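Local coordinates for tudor and KH domain-containing protein homolog (Drosophila melanogaster, PDB 5YGB) that takes part in piRNA metabolism that silences transposons in the germline, its extended Tudor domain binding the N-terminus of Piwi, at residues D199-E202 with D207-I210; Q89-Y94 with A107-L112; G191-D196 with E202-D207. The protein carries 1 engineered substitution. All blocks are in the same frame, centred on the assembly; numbering follows the deposited sequence.

Contact 1. Residues D199-E202 with D207-I210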
loop_
_atom_site.group_PDB
_atom_site.type_symbol
_atom_site.label_atom_id
_atom_site.label_comp_id
_atom_site.label_asym_id
_atom_site.label_seq_id
_atom_site.Cartn_x
_atom_site.Cartn_y
_atom_site.Cartn_z
ATOM N N ASP A 199 -23.042 5.398 3.361
ATOM C CA ASP A 199 -22.697 6.037 4.651
ATOM C C ASP A 199 -23.806 6.620 5.551
ATOM O O ASP A 199 -23.607 6.880 6.735
ATOM C CB ASP A 199 -21.749 7.182 4.387
ATOM C CG ASP A 199 -20.730 7.338 5.448
ATOM O OD1 ASP A 199 -20.907 6.674 6.480
ATOM O OD2 ASP A 199 -19.781 8.141 5.296
ATOM N N ASN A 200 -24.971 6.857 4.977
ATOM C CA ASN A 200 -26.007 7.676 5.629
ATOM C C ASN A 200 -25.645 9.150 5.842
ATOM O O ASN A 200 -26.319 9.864 6.593
ATOM C CB ASN A 200 -26.442 7.034 6.963
ATOM C CG ASN A 200 -26.939 5.645 6.755
ATOM O OD1 ASN A 200 -27.837 5.545 5.950
ATOM N ND2 ASN A 200 -26.280 4.535 7.349
ATOM N N SER A 201 -24.645 9.641 5.101
ATOM C CA SER A 201 -24.155 11.040 5.215
ATOM C C SER A 201 -23.832 11.690 3.863
ATOM O O SER A 201 -23.267 11.047 2.967
ATOM C CB SER A 201 -22.908 11.091 6.109
ATOM O OG SER A 201 -22.318 12.371 6.058
ATOM N N GLU A 202 -24.184 12.967 3.732
ATOM C CA GLU A 202 -23.853 13.773 2.554
ATOM C C GLU A 202 -22.430 14.352 2.629
ATOM O O GLU A 202 -21.948 14.992 1.689
ATOM C CB GLU A 202 -24.856 14.930 2.381
ATOM C CG GLU A 202 -26.293 14.492 2.117
ATOM C CD GLU A 202 -27.272 15.655 2.005
ATOM O OE1 GLU A 202 -27.046 16.700 2.656
ATOM O OE2 GLU A 202 -28.274 15.521 1.267
ATOM N N ASP A 207 -14.651 16.068 5.658
ATOM C CA ASP A 207 -15.585 16.901 6.403
ATOM C C ASP A 207 -16.068 16.195 7.665
ATOM O O ASP A 207 -16.300 16.854 8.685
ATOM C CB ASP A 207 -16.758 17.315 5.514
ATOM C CG ASP A 207 -16.369 18.397 4.517
ATOM O OD1 ASP A 207 -15.379 19.112 4.776
ATOM O OD2 ASP A 207 -17.040 18.530 3.475
ATOM N N LEU A 208 -16.212 14.874 7.619
ATOM C CA LEU A 208 -16.524 14.119 8.829
ATOM C C LEU A 208 -15.402 14.256 9.865
ATOM O O LEU A 208 -15.668 14.475 11.049
ATOM C CB LEU A 208 -16.768 12.650 8.499
ATOM C CG LEU A 208 -18.073 12.350 7.773
ATOM C CD1 LEU A 208 -18.090 10.903 7.301
ATOM C CD2 LEU A 208 -19.268 12.628 8.682
ATOM N N MET A 209 -14.152 14.147 9.429
ATOM C CA MET A 209 -13.049 14.262 10.371
ATOM C C MET A 209 -12.945 15.664 10.967
ATOM O O MET A 209 -12.708 15.799 12.161
ATOM C CB MET A 209 -11.736 13.865 9.710
ATOM C CG MET A 209 -11.683 12.388 9.352
ATOM S SD MET A 209 -10.045 11.848 8.844
ATOM C CE MET A 209 -9.098 12.063 10.356
ATOM N N ILE A 210 -13.157 16.697 10.154
ATOM C CA ILE A 210 -13.091 18.071 10.637
ATOM C C ILE A 210 -14.238 18.364 11.598
ATOM O O ILE A 210 -14.014 18.870 12.697
ATOM C CB ILE A 210 -13.123 19.080 9.465
ATOM C CG1 ILE A 210 -11.836 18.958 8.649
ATOM C CG2 ILE A 210 -13.260 20.504 9.992
ATOM C CD1 ILE A 210 -11.867 19.708 7.312
#

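Contact 2. Residues Q89-Y94 with A107-L112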
loop_
_atom_site.group_PDB
_atom_site.type_symbol
_atom_site.label_atom_id
_atom_site.label_comp_id
_atom_site.label_asym_id
_atom_site.label_seq_id
_atom_site.Cartn_x
_atom_site.Cartn_y
_atom_site.Cartn_z
ATOM N N GLN A 89 20.843 -11.446 5.186
ATOM C CA GLN A 89 20.291 -10.111 5.031
ATOM C C GLN A 89 18.859 -10.032 5.538
ATOM O O GLN A 89 18.192 -11.055 5.718
ATOM C CB GLN A 89 20.370 -9.683 3.561
ATOM C CG GLN A 89 21.804 -9.386 3.117
ATOM C CD GLN A 89 21.983 -9.355 1.607
ATOM O OE1 GLN A 89 21.185 -9.919 0.857
ATOM N NE2 GLN A 89 23.030 -8.672 1.156
ATOM N N VAL A 90 18.423 -8.807 5.805
ATOM C CA VAL A 90 17.028 -8.493 6.083
ATOM C C VAL A 90 16.585 -7.607 4.930
ATOM O O VAL A 90 17.301 -6.681 4.552
ATOM C CB VAL A 90 16.848 -7.783 7.446
ATOM C CG1 VAL A 90 15.383 -7.396 7.671
ATOM C CG2 VAL A 90 17.344 -8.677 8.577
ATOM N N ILE A 91 15.429 -7.905 4.345
ATOM C CA ILE A 91 14.976 -7.228 3.128
ATOM C C ILE A 91 13.755 -6.374 3.416
ATOM O O ILE A 91 12.759 -6.867 3.939
ATOM C CB ILE A 91 14.631 -8.244 2.013
ATOM C CG1 ILE A 91 15.742 -9.280 1.859
ATOM C CG2 ILE A 91 14.310 -7.542 0.696
ATOM C CD1 ILE A 91 16.999 -8.734 1.269
ATOM N N ASP A 92 13.846 -5.091 3.097
ATOM C CA ASP A 92 12.728 -4.161 3.220
ATOM C C ASP A 92 11.898 -4.237 1.928
ATOM O O ASP A 92 12.392 -3.869 0.856
ATOM C CB ASP A 92 13.274 -2.745 3.470
ATOM C CG ASP A 92 12.204 -1.736 3.828
ATOM O OD1 ASP A 92 11.025 -2.112 3.963
ATOM O OD2 ASP A 92 12.576 -0.551 4.011
ATOM N N LEU A 93 10.659 -4.718 2.044
ATOM C CA LEU A 93 9.769 -4.907 0.899
ATOM C C LEU A 93 8.610 -3.930 0.899
ATOM O O LEU A 93 7.982 -3.722 1.936
ATOM C CB LEU A 93 9.201 -6.323 0.895
ATOM C CG LEU A 93 10.183 -7.465 0.657
ATOM C CD1 LEU A 93 9.431 -8.774 0.691
ATOM C CD2 LEU A 93 10.924 -7.306 -0.660
ATOM N N TYR A 94 8.324 -3.353 -0.265
ATOM C CA TYR A 94 7.119 -2.557 -0.482
ATOM C C TYR A 94 6.140 -3.419 -1.285
ATOM O O TYR A 94 6.469 -3.885 -2.379
ATOM C CB TYR A 94 7.470 -1.248 -1.208
ATOM C CG TYR A 94 6.263 -0.513 -1.739
ATOM C CD1 TYR A 94 5.361 0.086 -0.869
ATOM C CD2 TYR A 94 6.017 -0.422 -3.109
ATOM C CE1 TYR A 94 4.243 0.747 -1.348
ATOM C CE2 TYR A 94 4.907 0.243 -3.592
ATOM C CZ TYR A 94 4.021 0.811 -2.702
ATOM O OH TYR A 94 2.892 1.453 -3.186
ATOM N N ALA A 107 14.404 -16.004 3.291
ATOM C CA ALA A 107 13.798 -17.329 3.272
ATOM C C ALA A 107 12.355 -17.281 2.790
ATOM O O ALA A 107 11.820 -18.284 2.319
ATOM C CB ALA A 107 13.866 -17.967 4.648
ATOM N N ASP A 108 11.728 -16.110 2.894
ATOM C CA ASP A 108 10.316 -15.950 2.565
ATOM C C ASP A 108 10.079 -15.265 1.212
ATOM O O ASP A 108 8.971 -14.788 0.933
ATOM C CB ASP A 108 9.610 -15.145 3.662
ATOM C CG ASP A 108 9.450 -15.927 4.950
ATOM O OD1 ASP A 108 9.564 -17.165 4.908
ATOM O OD2 ASP A 108 9.199 -15.298 5.998
ATOM N N ILE A 109 11.113 -15.222 0.377
ATOM C CA ILE A 109 11.074 -14.492 -0.886
ATOM C C ILE A 109 11.493 -15.413 -2.032
ATOM O O ILE A 109 12.365 -16.267 -1.850
ATOM C CB ILE A 109 12.007 -13.269 -0.831
ATOM C CG1 ILE A 109 11.583 -12.360 0.326
ATOM C CG2 ILE A 109 12.010 -12.523 -2.148
ATOM C CD1 ILE A 109 12.579 -11.236 0.646
ATOM N N CYS A 110 10.858 -15.261 -3.191
ATOM C CA CYS A 110 11.266 -15.932 -4.430
ATOM C C CYS A 110 11.314 -14.929 -5.566
ATOM O O CYS A 110 10.704 -13.864 -5.491
ATOM C CB CYS A 110 10.297 -17.056 -4.822
ATOM S SG CYS A 110 10.250 -18.460 -3.731
ATOM N N GLU A 111 12.007 -15.272 -6.642
ATOM C CA GLU A 111 11.848 -14.517 -7.872
ATOM C C GLU A 111 10.398 -14.602 -8.351
ATOM O O GLU A 111 9.710 -15.603 -8.115
ATOM C CB GLU A 111 12.798 -15.043 -8.949
ATOM C CG GLU A 111 14.257 -14.808 -8.600
ATOM C CD GLU A 111 15.228 -15.309 -9.650
ATOM O OE1 GLU A 111 16.391 -14.855 -9.646
ATOM O OE2 GLU A 111 14.840 -16.169 -10.466
ATOM N N LEU A 112 9.939 -13.560 -9.031
ATOM C CA LEU A 112 8.567 -13.511 -9.533
ATOM C C LEU A 112 8.468 -14.127 -10.930
ATOM O O LEU A 112 9.174 -13.683 -11.847
ATOM C CB LEU A 112 8.075 -12.060 -9.553
ATOM C CG LEU A 112 6.602 -11.870 -9.906
ATOM C CD1 LEU A 112 5.715 -12.434 -8.812
ATOM C CD2 LEU A 112 6.302 -10.385 -10.126
#

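Contact 3. Residues G191-D196 with E202-D207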
loop_
_atom_site.group_PDB
_atom_site.type_symbol
_atom_site.label_atom_id
_atom_site.label_comp_id
_atom_site.label_asym_id
_atom_site.label_seq_id
_atom_site.Cartn_x
_atom_site.Cartn_y
_atom_site.Cartn_z
ATOM N N GLY A 191 -3.920 14.163 -4.188
ATOM C CA GLY A 191 -4.767 14.512 -3.062
ATOM C C GLY A 191 -6.197 14.236 -3.450
ATOM O O GLY A 191 -6.674 14.732 -4.476
ATOM N N VAL A 192 -6.882 13.437 -2.643
ATOM C CA VAL A 192 -8.214 12.974 -2.998
ATOM C C VAL A 192 -9.279 13.391 -2.003
ATOM O O VAL A 192 -9.003 13.619 -0.821
ATOM C CB VAL A 192 -8.269 11.424 -3.136
ATOM C CG1 VAL A 192 -7.392 10.964 -4.290
ATOM C CG2 VAL A 192 -7.882 10.717 -1.823
ATOM N N GLU A 193 -10.497 13.490 -2.522
ATOM C CA GLU A 193 -11.711 13.472 -1.719
ATOM C C GLU A 193 -12.184 12.027 -1.626
ATOM O O GLU A 193 -12.061 11.274 -2.587
ATOM C CB GLU A 193 -12.805 14.323 -2.354
ATOM C CG GLU A 193 -12.488 15.789 -2.418
ATOM C CD GLU A 193 -13.694 16.628 -2.794
ATOM O OE1 GLU A 193 -14.711 16.056 -3.250
ATOM O OE2 GLU A 193 -13.620 17.865 -2.625
ATOM N N LEU A 194 -12.730 11.637 -0.489
ATOM C CA LEU A 194 -13.251 10.293 -0.318
ATOM C C LEU A 194 -14.623 10.370 0.274
ATOM O O LEU A 194 -14.850 11.125 1.216
ATOM C CB LEU A 194 -12.389 9.453 0.620
ATOM C CG LEU A 194 -10.979 9.029 0.254
ATOM C CD1 LEU A 194 -10.373 8.270 1.415
ATOM C CD2 LEU A 194 -11.016 8.175 -1.005
ATOM N N PHE A 195 -15.547 9.576 -0.239
ATOM C CA PHE A 195 -16.752 9.395 0.538
ATOM C C PHE A 195 -17.301 8.000 0.404
ATOM O O PHE A 195 -17.023 7.274 -0.549
ATOM C CB PHE A 195 -17.801 10.438 0.181
ATOM C CG PHE A 195 -18.401 10.280 -1.166
ATOM C CD1 PHE A 195 -19.536 9.501 -1.347
ATOM C CD2 PHE A 195 -17.878 10.963 -2.256
ATOM C CE1 PHE A 195 -20.107 9.376 -2.598
ATOM C CE2 PHE A 195 -18.449 10.845 -3.507
ATOM C CZ PHE A 195 -19.566 10.056 -3.678
ATOM N N ASP A 196 -18.067 7.626 1.414
ATOM C CA ASP A 196 -18.640 6.305 1.524
ATOM C C ASP A 196 -20.075 6.364 1.007
ATOM O O ASP A 196 -20.927 6.996 1.616
ATOM C CB ASP A 196 -18.585 5.845 2.984
ATOM C CG ASP A 196 -19.067 4.436 3.174
ATOM O OD1 ASP A 196 -19.702 3.868 2.252
ATOM O OD2 ASP A 196 -18.826 3.887 4.271
ATOM N N GLU A 202 -24.184 12.967 3.732
ATOM C CA GLU A 202 -23.853 13.773 2.554
ATOM C C GLU A 202 -22.430 14.352 2.629
ATOM O O GLU A 202 -21.948 14.992 1.689
ATOM C CB GLU A 202 -24.856 14.930 2.381
ATOM C CG GLU A 202 -26.293 14.492 2.117
ATOM C CD GLU A 202 -27.272 15.655 2.005
ATOM O OE1 GLU A 202 -27.046 16.700 2.656
ATOM O OE2 GLU A 202 -28.274 15.521 1.267
ATOM N N LEU A 203 -21.776 14.140 3.764
ATOM C CA LEU A 203 -20.443 14.686 3.998
ATOM C C LEU A 203 -19.382 13.695 3.563
ATOM O O LEU A 203 -19.543 12.485 3.748
ATOM C CB LEU A 203 -20.244 15.017 5.479
ATOM C CG LEU A 203 -20.678 16.378 6.041
ATOM C CD1 LEU A 203 -22.120 16.708 5.707
ATOM C CD2 LEU A 203 -20.457 16.384 7.551
ATOM N N ASN A 204 -18.291 14.198 3.009
ATOM C CA ASN A 204 -17.178 13.322 2.676
ATOM C C ASN A 204 -16.304 13.096 3.912
ATOM O O ASN A 204 -16.555 13.680 4.971
ATOM C CB ASN A 204 -16.377 13.877 1.491
ATOM C CG ASN A 204 -15.718 15.211 1.782
ATOM O OD1 ASN A 204 -15.190 15.443 2.866
ATOM N ND2 ASN A 204 -15.737 16.100 0.796
ATOM N N ILE A 205 -15.292 12.247 3.787
ATOM C CA ILE A 205 -14.544 11.801 4.953
ATOM C C ILE A 205 -13.723 12.946 5.575
ATOM O O ILE A 205 -13.631 13.040 6.793
ATOM C CB ILE A 205 -13.657 10.581 4.583
ATOM C CG1 ILE A 205 -14.562 9.351 4.440
ATOM C CG2 ILE A 205 -12.581 10.333 5.636
ATOM C CD1 ILE A 205 -13.845 8.063 4.096
ATOM N N ALA A 206 -13.171 13.836 4.754
ATOM C CA ALA A 206 -12.489 15.026 5.264
ATOM C C ALA A 206 -13.426 15.859 6.133
ATOM O O ALA A 206 -13.051 16.307 7.222
ATOM C CB ALA A 206 -11.956 15.870 4.119
ATOM N N ASP A 207 -14.651 16.068 5.658
ATOM C CA ASP A 207 -15.585 16.901 6.403
ATOM C C ASP A 207 -16.068 16.195 7.665
ATOM O O ASP A 207 -16.300 16.854 8.685
ATOM C CB ASP A 207 -16.758 17.315 5.514
ATOM C CG ASP A 207 -16.369 18.397 4.517
ATOM O OD1 ASP A 207 -15.379 19.112 4.776
ATOM O OD2 ASP A 207 -17.040 18.530 3.475
HETATM O O HOH W 1 -12.798 13.770 1.625
HETATM O O HOH W 2 -19.404 9.606 3.265
#

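Contact 1. Residues D199-E202 with D207-I210
Asp199 and Ser201 both meet the forked end of Leu208, where the loop after strand 188-195 folds back beside helix 205-211. The helix belongs to the SN-like part (an OB fold) of the extended Tudor domain. The two segments bury 85 Å² in total, and all three touching residues are partly exposed, which marks this as a surface contact. The backbones stay well separated: even the closest pair, Ser201 CA and Leu208 CA, is 9.0 Å apart, so side chains alone close the distance.

The contacts across the gap are of van der Waals kind, polar oxygens against methyl groups. Asp199 and Leu208 approach from opposite directions, and Asp199 OD2 stops 3.8 Å from Leu208 CD1. That methyl lies off the carboxylate plane and beyond OD2, while Asp199 OD1 is farther, 5.1 Å from Leu208 CD1. With CG opposite its carbonyl carbon (chi1 -72°), Leu208 reaches out from the helix and presents one methyl to each loop residue, CD1 to the carboxylate of Asp199 and CD2 to the hydroxyl of Ser201.

The hydrogen bonds here run beside the contact and not across it. Ser201 OG accepts from the backbone N of Leu203, two residues on, which makes an ST turn and gives the hydroxyl a firm partner other than the leucine. Leu208 is partly exposed, whereas the buried Met209 next to it faces Phe150 and Leu153 of helix 144-154; this puts Leu208 on the outer side of its helix, with Leu203 as a further apolar neighbour. Its second methyl, CD2, sits 4.0 Å from Ser201 OG.

Contact 2. Residues Q89-Y94 with A107-L112
Strand 89-95 and strand 109-111 face each other without pairing: Ile91 CA and Ile109 CA, the nearest across the two segments, are 9.2 Å apart, too far for backbone hydrogen bonds. The order of the antiparallel sheet agrees, since strands 70-81 and 60-65 come between them. The curled sheet is that of the Tudor domain, a small SH3-like barrel, and the contact spans its interior.

Ile109 supplies the reaching group. Its chain is extended at CG1 (chi2 170°), which carries CD1 to the far end, where this single methyl meets both residues of the other strand. Against Ile91, whose side chain it crosses obliquely, CD1 settles over the branch point: it lies 3.9 Å from Ile91 CB, the same 3.9 Å from Ile91 CG1, and 4.1 Å from Ile91 CG2. Leu93 comes differently, tip to tip, with Leu93 CD1 4.0 Å from Ile109 CD1. The same leucine methyl is nearly as close to Ile109 CG1, at 4.2 Å.

Neighbouring strands and a loop complete the core. Ile91 also packs on Ile79, Leu93 on Ala63 and Ile104, and Ile109 on Val61 and on the loop residue Leu52. Backbone bonds to Ile104 and Glu102 on one side, and to Met80, Val77 and Asp78 on the other, hold strand 89-95 in place.

All three touching side chains are buried and purely aliphatic. The contact is therefore probably held by exclusion of water and close van der Waals fit, and its specificity is one of shape, not of directed bonds.

Contact 3. Residues G191-D196 with E202-D207
Glu193 meets Asn204 loosely at the start of the contact: Glu193 CD is 4.2 Å from Asn204 ND2, with carboxylate and amide planes 54° apart. At Leu194 the backbone takes over. Its N donates to a water that also accepts from Ala206 N, and Leu194 O receives Ile205 N at 2.8 Å, the N-H···O angle a nearly straight 170°. Leu194 O also lies 3.2 Å from Asn204 CB, while Leu194 CB touches Ile205 CD1 at 4.0 Å. Next, Phe195 lays its CB 3.9 Å from Asn204 CA, its ring leading away. Asp196 N donates to a second water, which probably donates in turn to Leu203 O.

Asn204 is the N-cap: with its CG between backbone N and carbonyl carbon (chi1 63°), OD1 accepts from Asp207 N at 2.9 Å. An alanine here would remove that acceptor and probably leave Asp207 N without its capping partner, fraying the first turn. Ile205 and Leu194 both pack on Phe150 of helix 144-154. The arrangement is a strand-loop-helix connection with an N-capped helix, laid against the beta-sheet of the SN-like, OB-fold part of an extended Tudor domain.

Contacts 1 and 3 form one neighbourhood, their centres 7 Å apart. They share Glu202 and Asp207, both use helix 205-211, and they touch where Leu208 CD2 lies 4.1 Å from Leu203 CD2. Contact 3 fixes the start of the helix to the strand, and in contact 1 the intervening loop rests against Leu208 of the same helix. Contact 2 belongs to the other lobe: its centre is 40 Å from that of contact 1 and 36 Å from that of contact 3, across the chain's centre. The nearest atoms of contacts 2 and 3 are about 14 Å apart. The three therefore sample both the Tudor barrel and the SN-like part that together make up the Piwi-binding extended Tudor domain.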